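Local coordinates for Thiosulfate:glutathione sulfurtransferase (Homo sapiens, PDB 6BEV), which transfers the sulfane sulfur of thiosulfate to glutathione, yielding S-sulfanylglutathione and sulfite, a step in hydrogen sulfide metabolism, at residues V27-L32 against R121-A126; R40-D45 against E93-F98. All blocks are in the same frame, centred on the assembly; numbering follows the deposited sequence.

Both contacts involve one four-stranded parallel sheet, and their centres lie about 9 Å apart. Interaction 2 pairs the central strands 42-45 and 95-98; interaction 1 joins the edge strand 120-122 and the turn after it to the start of helix 29-38. They meet at strand 95-98, where R121 N lies 2.8 Å from L95 O and R121 O 2.9 Å from F97 N, both probable hydrogen bonds. Both segments of interaction 2 fall in sequence between those of interaction 1. Each contact comes close to C99, which carries the persulfide intermediate: the side chains of F98 and N122 are both about 6 Å from that of the cysteine.

Interaction 1: V27-L32 against R121-A126; sequences VSLPEL and RNYAGA
E31 and R121 make the charged part of this contact, a salt bridge in which the guanidinium uses its two end nitrogens, one to each carboxylate oxygen: R121 NH2 to E31 OE1 and R121 NH1 to E31 OE2, both 2.9 Å. The oxygens lie near the guanidinium plane; with the two planes 54° apart, OE1 is met on its syn side, though out of plane, and OE2 from above the carboxylate plane. R121 reaches E31 by a bend at chi3 (68°). Its nitrogens have further partners, NE in A24 O, NH2 in T26 O and NH1 in H94 ND1, which should restrict the rotation of the group.

Among backbone bonds, V27 N donates to N122 O at 2.9 Å. A water accepts from G125 N and donates to V27 O (2.6 Å), tying the residue before the N-cap to the type I turn Y123-A126. Separately, S28 OG, at the N-cap, accepts a weak capping bond from E31 N.

Van der Waals packing is arranged round two flat groups. V27 CB sits over the middle of the cationic guanidinium, 3.6 Å from R121 CZ. On the Y123 ring, L32 CD2 makes a CH-pi contact over one face, 4.0 Å from the centroid, while A126 N lies above the opposite face. V27 CG1 on Y123 CB and L29 CD1 on Y123 CZ (4.0 Å) are further apolar pairs; the Y123 hydroxyl is hydrogen-bonded to E129.

The contact thus joins V27 and the first turn of helix 29-38 to R121 of strand 120-122 and to Y123 in the turn after it, with V96 of strand 95-98 touching V27, L32 and Y123, and W130 of helix 126-133 touching L29 and Y123.

Interaction 2: R40-D45 against E93-F98; sequences RARLFD and EHLVFF
F44 and F97 project together from neighbouring strands, their rings nearly parallel (planes 19° apart) but offset so far, with centroids 4.9 Å apart, that little of one covers the other. F44 CD2 stands over the rim of one F97 face, and F44 CB comes within 3.5 Å of F97 CD2. L95 CD2 meets F44 differently, at the ring edge, 4.0 Å from F44 CE2.

The other side of the sheet carries L43, V96, D45 and F98. L43 and V96 run alongside each other, L43 CD2 to V96 CG1 at 4.0 Å. F98 has CG wedged between its backbone N and carbonyl carbon (chi1 68°), which swings the ring across toward strand 42-45. There D45 CA forms a CH-pi contact over one ring face, 3.9 Å from the F98 centroid, while D45 CB touches F98 CZ. The D45 carboxylate is oblique to that ring, and its OD2 is hydrogen-bonded to T56 OG1 and salt-bridged to R47.

The parallel register, R42-L95 to D45-F98, puts paired residues on the same face of the sheet. Backbone hydrogen bonds run from R42 N to H94 O, V96 N to R42 O (2.8 Å), F44 N to V96 O (2.8 Å) and F98 N to F44 O. Before the strands, a water donates to both R40 O and E93 O.

With axes 4.7 Å apart and 25° between directions, strands 42-45 and 95-98 are the central pair of the parallel sheet of this alpha/beta rhodanese domain. Strand 95-98 leads directly into C99, placing the catalytic cysteine just past its C-terminal end, where the active-site loop of rhodaneses begins.

Interaction 1: V27-L32 against R121-A126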
# COMPACT_ATOMS: atom_id res chain seq x y z
N VAL A 27 -0.46 -5.67 -9.24
CA VAL A 27 0.27 -6.85 -8.77
C VAL A 27 -0.75 -7.94 -8.43
O VAL A 27 -1.78 -7.68 -7.80
CB VAL A 27 1.20 -6.52 -7.59
CG1 VAL A 27 0.43 -6.06 -6.36
CG2 VAL A 27 2.09 -7.70 -7.25
N SER A 28 -0.47 -9.16 -8.88
CA SER A 28 -1.29 -10.32 -8.56
C SER A 28 -0.89 -10.91 -7.20
O SER A 28 0.21 -10.68 -6.70
CB SER A 28 -1.09 -11.41 -9.62
OG SER A 28 0.20 -11.97 -9.49
N LEU A 29 -1.80 -11.70 -6.64
CA LEU A 29 -1.53 -12.33 -5.35
C LEU A 29 -0.32 -13.24 -5.39
O LEU A 29 0.49 -13.19 -4.46
CB LEU A 29 -2.78 -13.04 -4.83
CG LEU A 29 -2.63 -13.71 -3.46
CD1 LEU A 29 -2.25 -12.71 -2.39
CD2 LEU A 29 -3.93 -14.40 -3.09
N PRO A 30 -0.14 -14.11 -6.40
CA PRO A 30 1.07 -14.94 -6.37
C PRO A 30 2.35 -14.13 -6.37
O PRO A 30 3.29 -14.45 -5.63
CB PRO A 30 0.91 -15.83 -7.60
CG PRO A 30 -0.55 -15.89 -7.85
CD PRO A 30 -1.06 -14.53 -7.46
N GLU A 31 2.42 -13.07 -7.17
CA GLU A 31 3.63 -12.24 -7.17
C GLU A 31 3.78 -11.55 -5.84
O GLU A 31 4.89 -11.49 -5.29
CB GLU A 31 3.60 -11.22 -8.31
CG GLU A 31 4.93 -10.48 -8.38
CD GLU A 31 5.00 -9.34 -9.38
OE1 GLU A 31 4.03 -9.09 -10.13
OE2 GLU A 31 6.04 -8.65 -9.37
N LEU A 32 2.69 -11.00 -5.30
CA LEU A 32 2.76 -10.32 -4.02
C LEU A 32 3.28 -11.24 -2.93
O LEU A 32 4.12 -10.84 -2.12
CB LEU A 32 1.39 -9.77 -3.66
CG LEU A 32 1.27 -9.05 -2.31
CD1 LEU A 32 2.27 -7.90 -2.22
CD2 LEU A 32 -0.15 -8.57 -2.08
N ARG A 121 2.11 0.15 -7.01
CA ARG A 121 1.30 -0.87 -7.66
C ARG A 121 0.06 -1.15 -6.83
O ARG A 121 0.10 -1.07 -5.60
CB ARG A 121 2.10 -2.20 -7.81
CG ARG A 121 3.49 -2.00 -8.42
CD ARG A 121 4.30 -3.27 -8.49
NE ARG A 121 3.72 -4.19 -9.45
CZ ARG A 121 4.08 -5.47 -9.57
NH1 ARG A 121 5.01 -5.97 -8.79
NH2 ARG A 121 3.47 -6.24 -10.47
N ASN A 122 -1.04 -1.53 -7.49
CA ASN A 122 -2.31 -1.83 -6.83
C ASN A 122 -2.47 -3.34 -6.73
O ASN A 122 -2.40 -4.03 -7.76
CB ASN A 122 -3.48 -1.26 -7.65
CG ASN A 122 -4.83 -1.48 -6.99
OD1 ASN A 122 -4.97 -1.50 -5.76
ND2 ASN A 122 -5.86 -1.64 -7.82
N TYR A 123 -2.70 -3.84 -5.52
CA TYR A 123 -3.12 -5.23 -5.37
C TYR A 123 -4.63 -5.27 -5.62
O TYR A 123 -5.46 -5.15 -4.71
CB TYR A 123 -2.70 -5.79 -4.01
CG TYR A 123 -3.32 -7.14 -3.72
CD1 TYR A 123 -3.46 -8.07 -4.73
CD2 TYR A 123 -3.80 -7.46 -2.46
CE1 TYR A 123 -4.08 -9.30 -4.49
CE2 TYR A 123 -4.40 -8.68 -2.21
CZ TYR A 123 -4.55 -9.59 -3.23
OH TYR A 123 -5.18 -10.78 -2.98
N ALA A 124 -4.99 -5.44 -6.90
CA ALA A 124 -6.39 -5.30 -7.32
C ALA A 124 -7.30 -6.35 -6.69
O ALA A 124 -8.47 -6.06 -6.42
CB ALA A 124 -6.47 -5.35 -8.85
N GLY A 125 -6.80 -7.56 -6.46
CA GLY A 125 -7.62 -8.56 -5.79
C GLY A 125 -8.06 -8.10 -4.41
O GLY A 125 -9.16 -8.40 -3.95
N ALA A 126 -7.18 -7.37 -3.72
CA ALA A 126 -7.52 -6.62 -2.52
C ALA A 126 -7.76 -7.50 -1.29
O ALA A 126 -7.58 -8.72 -1.33
CB ALA A 126 -8.70 -5.67 -2.79
O HOH W 1 -4.23 -8.34 -8.22

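Interaction 2: R40-D45 against E93-F98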
# COMPACT_ATOMS: atom_id res chain seq x y z
N ARG A 40 10.84 -7.77 -0.49
CA ARG A 40 10.97 -6.82 -1.59
C ARG A 40 9.74 -5.95 -1.84
O ARG A 40 9.82 -5.08 -2.71
CB ARG A 40 11.34 -7.57 -2.87
CG ARG A 40 12.76 -8.08 -2.79
CD ARG A 40 13.21 -8.86 -3.98
NE ARG A 40 14.66 -9.01 -3.88
CZ ARG A 40 15.36 -10.03 -4.36
NH1 ARG A 40 14.76 -11.04 -4.99
NH2 ARG A 40 16.68 -10.04 -4.18
N ALA A 41 8.63 -6.16 -1.13
CA ALA A 41 7.45 -5.31 -1.25
C ALA A 41 7.09 -4.70 0.09
O ALA A 41 7.24 -5.33 1.14
CB ALA A 41 6.23 -6.10 -1.76
N ARG A 42 6.58 -3.48 0.04
CA ARG A 42 5.99 -2.80 1.18
C ARG A 42 4.51 -2.66 0.92
O ARG A 42 4.11 -2.36 -0.20
CB ARG A 42 6.58 -1.41 1.34
CG ARG A 42 7.87 -1.33 2.09
CD ARG A 42 8.19 0.13 2.38
NE ARG A 42 7.49 0.72 3.53
CZ ARG A 42 7.70 1.97 3.97
NH1 ARG A 42 8.56 2.76 3.35
NH2 ARG A 42 7.05 2.45 5.02
N LEU A 43 3.70 -2.87 1.95
CA LEU A 43 2.26 -2.87 1.84
C LEU A 43 1.69 -1.62 2.50
O LEU A 43 2.07 -1.27 3.62
CB LEU A 43 1.67 -4.08 2.57
CG LEU A 43 1.80 -5.43 1.87
CD1 LEU A 43 1.57 -6.57 2.87
CD2 LEU A 43 0.82 -5.50 0.74
N PHE A 44 0.69 -1.03 1.85
CA PHE A 44 -0.04 0.13 2.36
C PHE A 44 -1.53 -0.15 2.25
O PHE A 44 -2.06 -0.27 1.14
CB PHE A 44 0.32 1.39 1.57
CG PHE A 44 1.78 1.71 1.58
CD1 PHE A 44 2.31 2.52 2.56
CD2 PHE A 44 2.63 1.19 0.63
CE1 PHE A 44 3.67 2.79 2.59
CE2 PHE A 44 3.99 1.45 0.66
CZ PHE A 44 4.50 2.27 1.63
N ASP A 45 -2.19 -0.25 3.40
CA ASP A 45 -3.64 -0.41 3.49
C ASP A 45 -4.23 0.99 3.44
O ASP A 45 -3.99 1.80 4.35
CB ASP A 45 -3.98 -1.10 4.82
CG ASP A 45 -5.45 -1.47 4.95
OD1 ASP A 45 -6.32 -0.83 4.33
OD2 ASP A 45 -5.73 -2.41 5.72
N GLU A 93 10.85 0.15 -5.21
CA GLU A 93 10.03 -0.74 -6.01
C GLU A 93 8.98 -1.44 -5.15
O GLU A 93 9.13 -1.57 -3.93
CB GLU A 93 10.93 -1.77 -6.69
CG GLU A 93 11.90 -1.15 -7.67
CD GLU A 93 12.83 -2.18 -8.25
OE1 GLU A 93 13.85 -2.50 -7.61
OE2 GLU A 93 12.51 -2.70 -9.35
N HIS A 94 7.90 -1.84 -5.80
CA HIS A 94 6.87 -2.66 -5.19
C HIS A 94 6.31 -2.02 -3.92
O HIS A 94 6.22 -2.65 -2.86
CB HIS A 94 7.36 -4.07 -4.94
CG HIS A 94 8.03 -4.67 -6.12
ND1 HIS A 94 7.37 -4.94 -7.30
CD2 HIS A 94 9.31 -5.07 -6.30
CE1 HIS A 94 8.22 -5.48 -8.15
NE2 HIS A 94 9.40 -5.57 -7.57
N LEU A 95 5.89 -0.76 -4.07
CA LEU A 95 5.07 -0.09 -3.07
C LEU A 95 3.63 -0.48 -3.39
O LEU A 95 3.04 0.02 -4.35
CB LEU A 95 5.28 1.42 -3.13
CG LEU A 95 6.72 1.92 -2.93
CD1 LEU A 95 6.76 3.42 -3.08
CD2 LEU A 95 7.29 1.50 -1.60
N VAL A 96 3.08 -1.41 -2.63
CA VAL A 96 1.82 -2.06 -2.97
C VAL A 96 0.70 -1.48 -2.12
O VAL A 96 0.70 -1.59 -0.89
CB VAL A 96 1.92 -3.58 -2.79
CG1 VAL A 96 0.57 -4.22 -3.07
CG2 VAL A 96 2.99 -4.14 -3.71
N PHE A 97 -0.29 -0.88 -2.78
CA PHE A 97 -1.45 -0.28 -2.15
C PHE A 97 -2.65 -1.21 -2.31
O PHE A 97 -2.79 -1.89 -3.33
CB PHE A 97 -1.74 1.09 -2.79
CG PHE A 97 -0.60 2.05 -2.62
CD1 PHE A 97 0.46 2.09 -3.51
CD2 PHE A 97 -0.56 2.90 -1.51
CE1 PHE A 97 1.52 2.95 -3.31
CE2 PHE A 97 0.50 3.75 -1.31
CZ PHE A 97 1.53 3.77 -2.21
N PHE A 98 -3.54 -1.20 -1.31
CA PHE A 98 -4.75 -2.01 -1.43
C PHE A 98 -5.86 -1.46 -0.54
O PHE A 98 -5.61 -0.87 0.51
CB PHE A 98 -4.48 -3.48 -1.06
CG PHE A 98 -4.16 -3.70 0.39
CD1 PHE A 98 -5.15 -4.05 1.32
CD2 PHE A 98 -2.87 -3.56 0.85
CE1 PHE A 98 -4.82 -4.21 2.67
CE2 PHE A 98 -2.55 -3.73 2.20
CZ PHE A 98 -3.52 -4.06 3.10
O HOH W 2 9.36 -2.18 -1.22